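Local coordinates for protein aminoglycoside 3'-phosphotransferase AphA1-IAB (Acinetobacter baumannii, PDB 4GKH) that confers resistance to kanamycin and related aminoglycosides by transferring a phosphate from a nucleotide to the 3'-hydroxyl of the drug, at residues A[223-235]-A[248-262]. Numbering follows the deposited sequence.
Sequences IADRYQDLAILWN and LFQKYGIDNPDMNKL. With KAN (kanamycin a), chain M.
Asp-225 forms a salt bridge with Lys-261, OD2 meeting NZ at 2.8 Å through its syn lone pair. OD2 also accepts from Asp-192 N. The other oxygen, OD1, takes the backbone N of Tyr-227 in a capping bond at the turn leading into helix 227-237. Arg-226 reaches toward helix 242-252, and its bend at chi3 (79°) brings NH1 to Tyr-252 OH at 2.8 Å, in the guanidinium plane. Its NE pairs with Asp-192, and Tyr-252 OH also bonds His-133.

Tyr-227 is sandwiched. Leu-230 CD1 covers one ring face, and Lys-261 CB makes a CH-pi contact on the opposite one. Tyr-227 OH accepts from Asp-258 N at 2.9 Å (N-H...O 163°), while Asp-258 caps helix 259-269 through Lys-261 N. Leu-230 splits its methyls. CD2 sits over the centre of the Tyr-252 ring, 3.9 Å from the centroid, and CD1 also touches Ile-254 and Phe-249. Ala-231 packs on Leu-262 CD1, and Leu-233 on the methyls of Leu-248. With CG anti to the backbone N (chi1 -178°), the Trp-234 indole meets both Leu-262 and Phe-249. Leu-262 CD2 stands 3.8 Å from the centroid of the Trp-234 six-membered ring, almost on the normal. Trp-234 CD1 lies 3.4 Å from Phe-249 CE2, at the edge of the phenyl ring. Phe-249 thus joins Tyr-227 and Trp-234 in an aromatic cluster, with Pro-257 over one face. Asn-235 lies in the kanamycin pocket.

In this kinase-like fold, helix 227-237 follows strand 224-225, which pairs with strand 193-196. Helices 242-252 and 259-269 pack against helix 227-237.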
ATOM      1  N   ILE A 223      -2.445 -12.949  -1.405  1.00 29.03           N
ATOM      2  CA  ILE A 223      -3.815 -13.390  -1.160  1.00 29.39           C
ATOM      3  C   ILE A 223      -4.241 -13.046   0.282  1.00 30.84           C
ATOM      4  O   ILE A 223      -3.571 -13.419   1.245  1.00 31.99           O
ATOM      5  CB  ILE A 223      -3.988 -14.889  -1.429  1.00 29.79           C
ATOM      6  CG1 ILE A 223      -3.646 -15.213  -2.899  1.00 34.97           C
ATOM      7  CG2 ILE A 223      -5.420 -15.320  -1.075  1.00 31.50           C
ATOM      8  CD1 ILE A 223      -3.582 -16.716  -3.227  1.00 38.69           C
ATOM      9  N   ALA A 224      -5.352 -12.327   0.414  1.00 31.23           N
ATOM     10  CA  ALA A 224      -5.906 -11.944   1.719  1.00 25.93           C
ATOM     11  C   ALA A 224      -7.404 -11.657   1.575  1.00 35.03           C
ATOM     12  O   ALA A 224      -7.958 -11.721   0.473  1.00 28.93           O
ATOM     13  CB  ALA A 224      -5.165 -10.735   2.270  1.00 27.29           C
ATOM     14  N   ASP A 225      -8.080 -11.359   2.679  1.00 32.36           N
ATOM     15  CA  ASP A 225      -9.510 -11.029   2.588  1.00 31.47           C
ATOM     16  C   ASP A 225      -9.656  -9.695   1.844  1.00 28.62           C
ATOM     17  O   ASP A 225      -8.813  -8.817   2.001  1.00 30.12           O
ATOM     18  CB  ASP A 225     -10.133 -10.937   3.990  1.00 30.05           C
ATOM     19  CG  ASP A 225     -11.632 -10.732   3.945  1.00 34.78           C
ATOM     20  OD1 ASP A 225     -12.067  -9.563   3.852  1.00 39.04           O
ATOM     21  OD2 ASP A 225     -12.371 -11.737   3.987  1.00 37.36           O
ATOM     22  N   ARG A 226     -10.724  -9.525   1.056  1.00 31.68           N
ATOM     23  CA  ARG A 226     -10.887  -8.269   0.300  1.00 26.98           C
ATOM     24  C   ARG A 226     -10.959  -7.028   1.208  1.00 33.04           C
ATOM     25  O   ARG A 226     -10.615  -5.926   0.789  1.00 29.78           O
ATOM     26  CB  ARG A 226     -12.088  -8.334  -0.663  1.00 29.06           C
ATOM     27  CG  ARG A 226     -13.450  -8.471  -0.009  1.00 34.11           C
ATOM     28  CD  ARG A 226     -14.587  -8.565  -1.052  1.00 39.07           C
ATOM     29  NE  ARG A 226     -14.718  -9.895  -1.641  1.00 42.36           N
ATOM     30  CZ  ARG A 226     -14.560 -10.178  -2.935  1.00 56.22           C
ATOM     31  NH1 ARG A 226     -14.267  -9.228  -3.808  1.00 40.56           N
ATOM     32  NH2 ARG A 226     -14.698 -11.425  -3.363  1.00 41.92           N
ATOM     33  N   TYR A 227     -11.376  -7.202   2.459  1.00 33.18           N
ATOM     34  CA  TYR A 227     -11.443  -6.062   3.384  1.00 28.59           C
ATOM     35  C   TYR A 227     -10.070  -5.518   3.818  1.00 33.62           C
ATOM     36  O   TYR A 227      -9.981  -4.445   4.417  1.00 30.18           O
ATOM     37  CB  TYR A 227     -12.322  -6.390   4.601  1.00 28.65           C
ATOM     38  CG  TYR A 227     -13.805  -6.231   4.332  1.00 28.73           C
ATOM     39  CD1 TYR A 227     -14.493  -7.150   3.544  1.00 36.77           C
ATOM     40  CD2 TYR A 227     -14.521  -5.167   4.880  1.00 29.96           C
ATOM     41  CE1 TYR A 227     -15.852  -7.006   3.285  1.00 36.72           C
ATOM     42  CE2 TYR A 227     -15.879  -5.016   4.633  1.00 31.01           C
ATOM     43  CZ  TYR A 227     -16.540  -5.942   3.839  1.00 35.08           C
ATOM     44  OH  TYR A 227     -17.893  -5.792   3.606  1.00 35.89           O
ATOM     45  N   GLN A 228      -8.994  -6.241   3.518  1.00 29.06           N
ATOM     46  CA  GLN A 228      -7.661  -5.685   3.752  1.00 29.03           C
ATOM     47  C   GLN A 228      -7.480  -4.384   2.979  1.00 37.49           C
ATOM     48  O   GLN A 228      -6.894  -3.428   3.477  1.00 33.07           O
ATOM     49  CB  GLN A 228      -6.558  -6.667   3.327  1.00 30.00           C
ATOM     50  CG  GLN A 228      -5.152  -6.027   3.310  1.00 32.58           C
ATOM     51  CD  GLN A 228      -4.715  -5.536   4.688  1.00 33.79           C
ATOM     52  OE1 GLN A 228      -5.199  -6.023   5.710  1.00 32.96           O
ATOM     53  NE2 GLN A 228      -3.795  -4.563   4.720  1.00 31.27           N
ATOM     54  N   ASP A 229      -7.988  -4.348   1.753  1.00 29.40           N
ATOM     55  CA  ASP A 229      -7.843  -3.158   0.917  1.00 25.11           C
ATOM     56  C   ASP A 229      -8.978  -2.181   1.164  1.00 30.42           C
ATOM     57  O   ASP A 229      -8.763  -0.970   1.231  1.00 31.23           O
ATOM     58  CB  ASP A 229      -7.771  -3.543  -0.575  1.00 25.97           C
ATOM     59  CG  ASP A 229      -6.447  -4.268  -0.936  1.00 31.51           C
ATOM     60  OD1 ASP A 229      -5.431  -4.069  -0.214  1.00 29.01           O
ATOM     61  OD2 ASP A 229      -6.439  -5.026  -1.938  1.00 31.25           O
ATOM     62  N   LEU A 230     -10.187  -2.713   1.293  1.00 29.29           N
ATOM     63  CA  LEU A 230     -11.344  -1.870   1.520  1.00 32.04           C
ATOM     64  C   LEU A 230     -11.185  -1.072   2.816  1.00 36.65           C
ATOM     65  O   LEU A 230     -11.526   0.107   2.851  1.00 31.56           O
ATOM     66  CB  LEU A 230     -12.619  -2.702   1.563  1.00 30.88           C
ATOM     67  CG  LEU A 230     -13.117  -3.293   0.244  1.00 36.54           C
ATOM     68  CD1 LEU A 230     -14.102  -4.412   0.545  1.00 33.44           C
ATOM     69  CD2 LEU A 230     -13.764  -2.202  -0.628  1.00 33.24           C
ATOM     70  N   ALA A 231     -10.646  -1.699   3.863  1.00 31.40           N
ATOM     71  CA  ALA A 231     -10.584  -1.041   5.178  1.00 29.42           C
ATOM     72  C   ALA A 231      -9.657   0.159   5.161  1.00 28.68           C
ATOM     73  O   ALA A 231      -9.978   1.234   5.686  1.00 30.05           O
ATOM     74  CB  ALA A 231     -10.139  -2.027   6.271  1.00 31.11           C
ATOM     75  N   ILE A 232      -8.488  -0.030   4.564  1.00 30.13           N
ATOM     76  CA  ILE A 232      -7.483   1.013   4.573  1.00 29.65           C
ATOM     77  C   ILE A 232      -7.923   2.217   3.755  1.00 32.42           C
ATOM     78  O   ILE A 232      -7.727   3.355   4.171  1.00 30.19           O
ATOM     79  CB  ILE A 232      -6.116   0.460   4.116  1.00 28.83           C
ATOM     80  CG1 ILE A 232      -5.613  -0.540   5.169  1.00 36.27           C
ATOM     81  CG2 ILE A 232      -5.115   1.589   3.892  1.00 33.60           C
ATOM     82  CD1 ILE A 232      -4.174  -1.037   4.941  1.00 40.49           C
ATOM     83  N   LEU A 233      -8.541   1.972   2.600  1.00 27.95           N
ATOM     84  CA  LEU A 233      -8.998   3.089   1.778  1.00 25.36           C
ATOM     85  C   LEU A 233     -10.166   3.794   2.469  1.00 27.86           C
ATOM     86  O   LEU A 233     -10.270   5.027   2.461  1.00 31.90           O
ATOM     87  CB  LEU A 233      -9.407   2.599   0.379  1.00 26.34           C
ATOM     88  CG  LEU A 233      -9.851   3.714  -0.579  1.00 31.91           C
ATOM     89  CD1 LEU A 233      -8.769   4.784  -0.687  1.00 39.03           C
ATOM     90  CD2 LEU A 233     -10.180   3.143  -1.963  1.00 28.62           C
ATOM     91  N   TRP A 234     -11.070   3.004   3.047  1.00 32.84           N
ATOM     92  CA  TRP A 234     -12.225   3.549   3.772  1.00 34.15           C
ATOM     93  C   TRP A 234     -11.757   4.451   4.928  1.00 32.17           C
ATOM     94  O   TRP A 234     -12.329   5.520   5.202  1.00 33.37           O
ATOM     95  CB  TRP A 234     -13.101   2.393   4.292  1.00 29.58           C
ATOM     96  CG  TRP A 234     -14.337   2.806   5.021  1.00 35.37           C
ATOM     97  CD1 TRP A 234     -15.571   3.043   4.477  1.00 35.60           C
ATOM     98  CD2 TRP A 234     -14.480   2.992   6.433  1.00 34.45           C
ATOM     99  NE1 TRP A 234     -16.461   3.391   5.463  1.00 37.64           N
ATOM    100  CE2 TRP A 234     -15.818   3.371   6.671  1.00 41.34           C
ATOM    101  CE3 TRP A 234     -13.603   2.901   7.514  1.00 38.33           C
ATOM    102  CZ2 TRP A 234     -16.305   3.644   7.952  1.00 46.48           C
ATOM    103  CZ3 TRP A 234     -14.089   3.180   8.796  1.00 44.69           C
ATOM    104  CH2 TRP A 234     -15.425   3.541   8.998  1.00 42.39           C
ATOM    105  N   ASN A 235     -10.695   4.021   5.597  1.00 30.09           N
ATOM    106  CA  ASN A 235     -10.126   4.811   6.689  1.00 28.79           C
ATOM    107  C   ASN A 235      -9.615   6.165   6.162  1.00 30.77           C
ATOM    108  O   ASN A 235      -9.918   7.216   6.738  1.00 32.39           O
ATOM    109  CB  ASN A 235      -9.001   4.028   7.393  1.00 28.79           C
ATOM    110  CG  ASN A 235      -8.604   4.649   8.726  1.00 49.10           C
ATOM    111  OD1 ASN A 235      -9.450   5.138   9.469  1.00 53.39           O
ATOM    112  ND2 ASN A 235      -7.319   4.633   9.029  1.00 39.98           N
ATOM    113  N   LEU A 248     -17.518   4.386  -1.639  1.00 34.25           N
ATOM    114  CA  LEU A 248     -16.493   3.400  -1.951  1.00 30.95           C
ATOM    115  C   LEU A 248     -17.079   1.993  -1.954  1.00 32.65           C
ATOM    116  O   LEU A 248     -16.911   1.255  -2.916  1.00 34.21           O
ATOM    117  CB  LEU A 248     -15.343   3.481  -0.953  1.00 28.27           C
ATOM    118  CG  LEU A 248     -14.367   2.313  -1.093  1.00 30.81           C
ATOM    119  CD1 LEU A 248     -13.708   2.337  -2.469  1.00 36.97           C
ATOM    120  CD2 LEU A 248     -13.324   2.348   0.055  1.00 28.67           C
ATOM    121  N   PHE A 249     -17.767   1.631  -0.876  1.00 39.32           N
ATOM    122  CA  PHE A 249     -18.444   0.338  -0.813  1.00 36.81           C
ATOM    123  C   PHE A 249     -19.521   0.172  -1.885  1.00 38.83           C
ATOM    124  O   PHE A 249     -19.581  -0.867  -2.554  1.00 42.10           O
ATOM    125  CB  PHE A 249     -19.043   0.099   0.569  1.00 34.64           C
ATOM    126  CG  PHE A 249     -18.050  -0.392   1.572  1.00 36.65           C
ATOM    127  CD1 PHE A 249     -17.592  -1.694   1.524  1.00 41.16           C
ATOM    128  CD2 PHE A 249     -17.573   0.446   2.567  1.00 45.59           C
ATOM    129  CE1 PHE A 249     -16.671  -2.154   2.447  1.00 40.28           C
ATOM    130  CE2 PHE A 249     -16.659  -0.011   3.493  1.00 53.23           C
ATOM    131  CZ  PHE A 249     -16.201  -1.309   3.427  1.00 37.57           C
ATOM    132  N   GLN A 250     -20.381   1.184  -2.031  1.00 31.32           N
ATOM    133  CA  GLN A 250     -21.433   1.146  -3.035  1.00 34.68           C
ATOM    134  C   GLN A 250     -20.915   0.849  -4.442  1.00 49.19           C
ATOM    135  O   GLN A 250     -21.411  -0.062  -5.109  1.00 43.52           O
ATOM    136  CB  GLN A 250     -22.224   2.455  -3.045  1.00 36.66           C
ATOM    137  CG  GLN A 250     -23.187   2.588  -4.225  1.00 52.18           C
ATOM    138  CD  GLN A 250     -24.355   1.633  -4.136  1.00 74.72           C
ATOM    139  OE1 GLN A 250     -24.944   1.260  -5.153  1.00 80.59           O
ATOM    140  NE2 GLN A 250     -24.703   1.232  -2.917  1.00 69.33           N
ATOM    141  N   LYS A 251     -19.924   1.616  -4.889  1.00 38.32           N
ATOM    142  CA  LYS A 251     -19.398   1.485  -6.251  1.00 41.00           C
ATOM    143  C   LYS A 251     -18.609   0.192  -6.405  1.00 41.66           C
ATOM    144  O   LYS A 251     -18.587  -0.402  -7.473  1.00 40.22           O
ATOM    145  CB  LYS A 251     -18.527   2.701  -6.613  1.00 31.66           C
ATOM    146  CG  LYS A 251     -19.377   3.991  -6.746  1.00 36.05           C
ATOM    147  CD  LYS A 251     -20.356   3.858  -7.880  1.00 39.86           C
ATOM    148  CE  LYS A 251     -21.222   5.095  -8.020  1.00 49.39           C
ATOM    149  NZ  LYS A 251     -21.906   5.084  -9.343  1.00 63.37           N
ATOM    150  N   TYR A 252     -17.971  -0.242  -5.326  1.00 31.86           N
ATOM    151  CA  TYR A 252     -17.191  -1.488  -5.344  1.00 33.46           C
ATOM    152  C   TYR A 252     -18.134  -2.684  -5.529  1.00 40.34           C
ATOM    153  O   TYR A 252     -17.765  -3.705  -6.110  1.00 39.29           O
ATOM    154  CB  TYR A 252     -16.396  -1.629  -4.041  1.00 31.21           C
ATOM    155  CG  TYR A 252     -15.634  -2.925  -3.926  1.00 30.60           C
ATOM    156  CD1 TYR A 252     -14.365  -3.059  -4.474  1.00 36.51           C
ATOM    157  CD2 TYR A 252     -16.180  -4.009  -3.256  1.00 33.65           C
ATOM    158  CE1 TYR A 252     -13.651  -4.243  -4.348  1.00 36.67           C
ATOM    159  CE2 TYR A 252     -15.486  -5.192  -3.134  1.00 36.60           C
ATOM    160  CZ  TYR A 252     -14.225  -5.303  -3.679  1.00 42.20           C
ATOM    161  OH  TYR A 252     -13.549  -6.485  -3.545  1.00 30.53           O
ATOM    162  N   GLY A 253     -19.355  -2.548  -5.017  1.00 36.38           N
ATOM    163  CA  GLY A 253     -20.388  -3.554  -5.205  1.00 41.66           C
ATOM    164  C   GLY A 253     -20.898  -4.166  -3.913  1.00 49.94           C
ATOM    165  O   GLY A 253     -21.571  -5.200  -3.929  1.00 42.15           O
ATOM    166  N   ILE A 254     -20.585  -3.530  -2.789  1.00 36.31           N
ATOM    167  CA  ILE A 254     -21.032  -4.012  -1.482  1.00 36.96           C
ATOM    168  C   ILE A 254     -22.057  -3.073  -0.862  1.00 40.99           C
ATOM    169  O   ILE A 254     -21.745  -1.930  -0.546  1.00 46.04           O
ATOM    170  CB  ILE A 254     -19.855  -4.153  -0.506  1.00 40.22           C
ATOM    171  CG1 ILE A 254     -18.955  -5.312  -0.931  1.00 36.78           C
ATOM    172  CG2 ILE A 254     -20.368  -4.390   0.905  1.00 43.23           C
ATOM    173  CD1 ILE A 254     -17.658  -5.427  -0.118  1.00 34.38           C
ATOM    174  N   ASP A 255     -23.280  -3.559  -0.687  1.00 46.24           N
ATOM    175  CA  ASP A 255     -24.355  -2.742  -0.128  1.00 53.28           C
ATOM    176  C   ASP A 255     -24.455  -2.794   1.391  1.00 65.12           C
ATOM    177  O   ASP A 255     -24.945  -1.854   2.009  1.00 50.53           O
ATOM    178  CB  ASP A 255     -25.696  -3.123  -0.739  1.00 73.78           C
ATOM    179  CG  ASP A 255     -25.865  -2.579  -2.131  1.00 64.34           C
ATOM    180  OD1 ASP A 255     -25.338  -1.477  -2.406  1.00 69.16           O
ATOM    181  OD2 ASP A 255     -26.518  -3.256  -2.947  1.00 61.68           O
ATOM    182  N   ASN A 256     -24.017  -3.893   1.993  1.00 47.17           N
ATOM    183  CA  ASN A 256     -24.008  -3.980   3.452  1.00 50.15           C
ATOM    184  C   ASN A 256     -22.623  -4.332   3.966  1.00 35.23           C
ATOM    185  O   ASN A 256     -22.308  -5.508   4.146  1.00 48.42           O
ATOM    186  CB  ASN A 256     -25.048  -4.979   3.959  1.00 48.56           C
ATOM    187  CG  ASN A 256     -26.474  -4.482   3.766  1.00 80.63           C
ATOM    188  OD1 ASN A 256     -27.001  -3.727   4.586  1.00 66.05           O
ATOM    189  ND2 ASN A 256     -27.103  -4.906   2.677  1.00 61.09           N
ATOM    190  N   PRO A 257     -21.782  -3.308   4.174  1.00 46.09           N
ATOM    191  CA  PRO A 257     -20.412  -3.514   4.661  1.00 45.97           C
ATOM    192  C   PRO A 257     -20.393  -4.396   5.912  1.00 41.69           C
ATOM    193  O   PRO A 257     -21.273  -4.281   6.760  1.00 42.39           O
ATOM    194  CB  PRO A 257     -19.939  -2.094   4.984  1.00 41.91           C
ATOM    195  CG  PRO A 257     -20.747  -1.210   4.059  1.00 50.38           C
ATOM    196  CD  PRO A 257     -22.095  -1.878   3.974  1.00 42.68           C
ATOM    197  N   ASP A 258     -19.418  -5.295   5.985  1.00 37.38           N
ATOM    198  CA  ASP A 258     -19.265  -6.213   7.102  1.00 39.39           C
ATOM    199  C   ASP A 258     -18.439  -5.465   8.138  1.00 47.17           C
ATOM    200  O   ASP A 258     -17.221  -5.390   8.028  1.00 38.49           O
ATOM    201  CB  ASP A 258     -18.529  -7.470   6.625  1.00 41.44           C
ATOM    202  CG  ASP A 258     -18.365  -8.529   7.715  1.00 45.86           C
ATOM    203  OD1 ASP A 258     -18.276  -8.191   8.914  1.00 40.98           O
ATOM    204  OD2 ASP A 258     -18.323  -9.725   7.361  1.00 53.23           O
HETATM  205  N   MSE A 259     -19.110  -4.906   9.139  1.00 42.37           N
HETATM  206  CA  MSE A 259     -18.452  -4.039  10.108  1.00 38.75           C
HETATM  207  C   MSE A 259     -17.369  -4.779  10.910  1.00 35.22           C
HETATM  208  O   MSE A 259     -16.343  -4.196  11.258  1.00 40.63           O
HETATM  209  CB  MSE A 259     -19.484  -3.408  11.043  1.00 45.29           C
HETATM  210  CG  MSE A 259     -20.513  -2.531  10.331  1.00 46.34           C
HETATM  211 SE   MSE A 259     -19.670  -1.273   9.123  0.62 53.75          SE
HETATM  212  CE  MSE A 259     -18.765  -0.143  10.421  1.00 42.74           C
ATOM    213  N   ASN A 260     -17.600  -6.060  11.194  1.00 36.97           N
ATOM    214  CA  ASN A 260     -16.610  -6.867  11.899  1.00 46.04           C
ATOM    215  C   ASN A 260     -15.316  -7.017  11.108  1.00 56.50           C
ATOM    216  O   ASN A 260     -14.220  -6.896  11.664  1.00 36.71           O
ATOM    217  CB  ASN A 260     -17.175  -8.241  12.250  1.00 53.86           C
ATOM    218  CG  ASN A 260     -16.194  -9.091  13.033  1.00 43.93           C
ATOM    219  OD1 ASN A 260     -15.954  -8.848  14.217  1.00 52.79           O
ATOM    220  ND2 ASN A 260     -15.622 -10.097  12.376  1.00 50.38           N
ATOM    221  N   LYS A 261     -15.433  -7.280   9.810  1.00 37.20           N
ATOM    222  CA  LYS A 261     -14.242  -7.426   8.987  1.00 35.29           C
ATOM    223  C   LYS A 261     -13.578  -6.078   8.771  1.00 38.11           C
ATOM    224  O   LYS A 261     -12.356  -5.978   8.709  1.00 33.13           O
ATOM    225  CB  LYS A 261     -14.559  -8.094   7.638  1.00 34.72           C
ATOM    226  CG  LYS A 261     -14.908  -9.570   7.757  1.00 39.29           C
ATOM    227  CD  LYS A 261     -14.481 -10.355   6.511  1.00 41.83           C
ATOM    228  CE  LYS A 261     -15.377 -10.134   5.336  1.00 60.22           C
ATOM    229  NZ  LYS A 261     -15.115 -11.179   4.311  1.00 54.87           N
ATOM    230  N   LEU A 262     -14.389  -5.031   8.679  1.00 36.92           N
ATOM    231  CA  LEU A 262     -13.838  -3.691   8.544  1.00 27.70           C
ATOM    232  C   LEU A 262     -12.980  -3.360   9.780  1.00 33.31           C
ATOM    233  O   LEU A 262     -11.810  -2.961   9.670  1.00 33.94           O
ATOM    234  CB  LEU A 262     -14.987  -2.681   8.410  1.00 34.36           C
ATOM    235  CG  LEU A 262     -14.652  -1.207   8.172  1.00 43.41           C
ATOM    236  CD1 LEU A 262     -13.735  -1.057   6.994  1.00 35.20           C
ATOM    237  CD2 LEU A 262     -15.937  -0.399   7.952  1.00 51.61           C
TER
HETATM  238  C1  KAN M 301       1.001   4.713   7.661  1.00 34.40           C
HETATM  239  C2  KAN M 301       1.241   4.586   6.173  1.00 36.31           C
HETATM  240  C3  KAN M 301       1.782   3.223   5.783  1.00 37.91           C
HETATM  241  C4  KAN M 301       3.096   3.001   6.531  1.00 36.81           C
HETATM  242  C5  KAN M 301       2.812   3.057   8.019  1.00 34.69           C
HETATM  243  C6  KAN M 301       4.172   2.856   8.686  1.00 37.83           C
HETATM  244  C7  KAN M 301      -3.172   4.062  10.839  1.00 34.32           C
HETATM  245  C8  KAN M 301      -2.635   5.345  10.260  1.00 37.15           C
HETATM  246  C9  KAN M 301      -1.878   4.996   8.959  1.00 38.19           C
HETATM  247  C10 KAN M 301      -0.682   4.062   9.244  1.00 32.28           C
HETATM  248  C11 KAN M 301      -1.279   2.751   9.814  1.00 30.06           C
HETATM  249  C12 KAN M 301      -2.028   3.069  11.103  1.00 31.94           C
HETATM  250  C13 KAN M 301      -3.533   7.622  10.012  1.00 40.87           C
HETATM  251  C14 KAN M 301      -4.820   8.214  10.590  1.00 42.47           C
HETATM  252  C15 KAN M 301      -6.050   7.980   9.744  1.00 46.36           C
HETATM  253  C16 KAN M 301      -5.813   8.584   8.378  1.00 47.50           C
HETATM  254  C17 KAN M 301      -4.592   7.885   7.792  1.00 47.17           C
HETATM  255  C18 KAN M 301      -4.328   8.257   6.315  1.00 53.85           C
HETATM  256  N1  KAN M 301       4.015   2.885  10.144  1.00 36.92           N
HETATM  257  N2  KAN M 301      -0.176   1.820  10.111  1.00 26.71           N
HETATM  258  N3  KAN M 301      -3.853   4.448  12.097  1.00 35.48           N
HETATM  259  N4  KAN M 301      -7.213   8.639  10.353  1.00 47.23           N
HETATM  260  O5  KAN M 301       2.259   4.360   8.340  1.00 35.63           O
HETATM  261  O6  KAN M 301       0.000   4.830   5.488  1.00 37.92           O
HETATM  262  O7  KAN M 301       2.003   3.227   4.365  1.00 42.26           O
HETATM  263  O8  KAN M 301       3.631   1.706   6.224  1.00 37.38           O
HETATM  264  O9  KAN M 301       0.019   3.738   8.026  1.00 32.63           O
HETATM  265  O10 KAN M 301      -1.503   6.197   8.237  1.00 38.99           O
HETATM  266  O11 KAN M 301      -3.775   6.217  10.061  1.00 37.14           O
HETATM  267  O12 KAN M 301      -3.425   8.097   8.647  1.00 43.02           O
HETATM  268  O13 KAN M 301      -4.941   7.678  11.912  1.00 42.83           O
HETATM  269  O14 KAN M 301      -6.952   8.319   7.569  1.00 48.96           O
HETATM  270  O15 KAN M 301      -3.268   7.410   5.790  1.00 55.87           O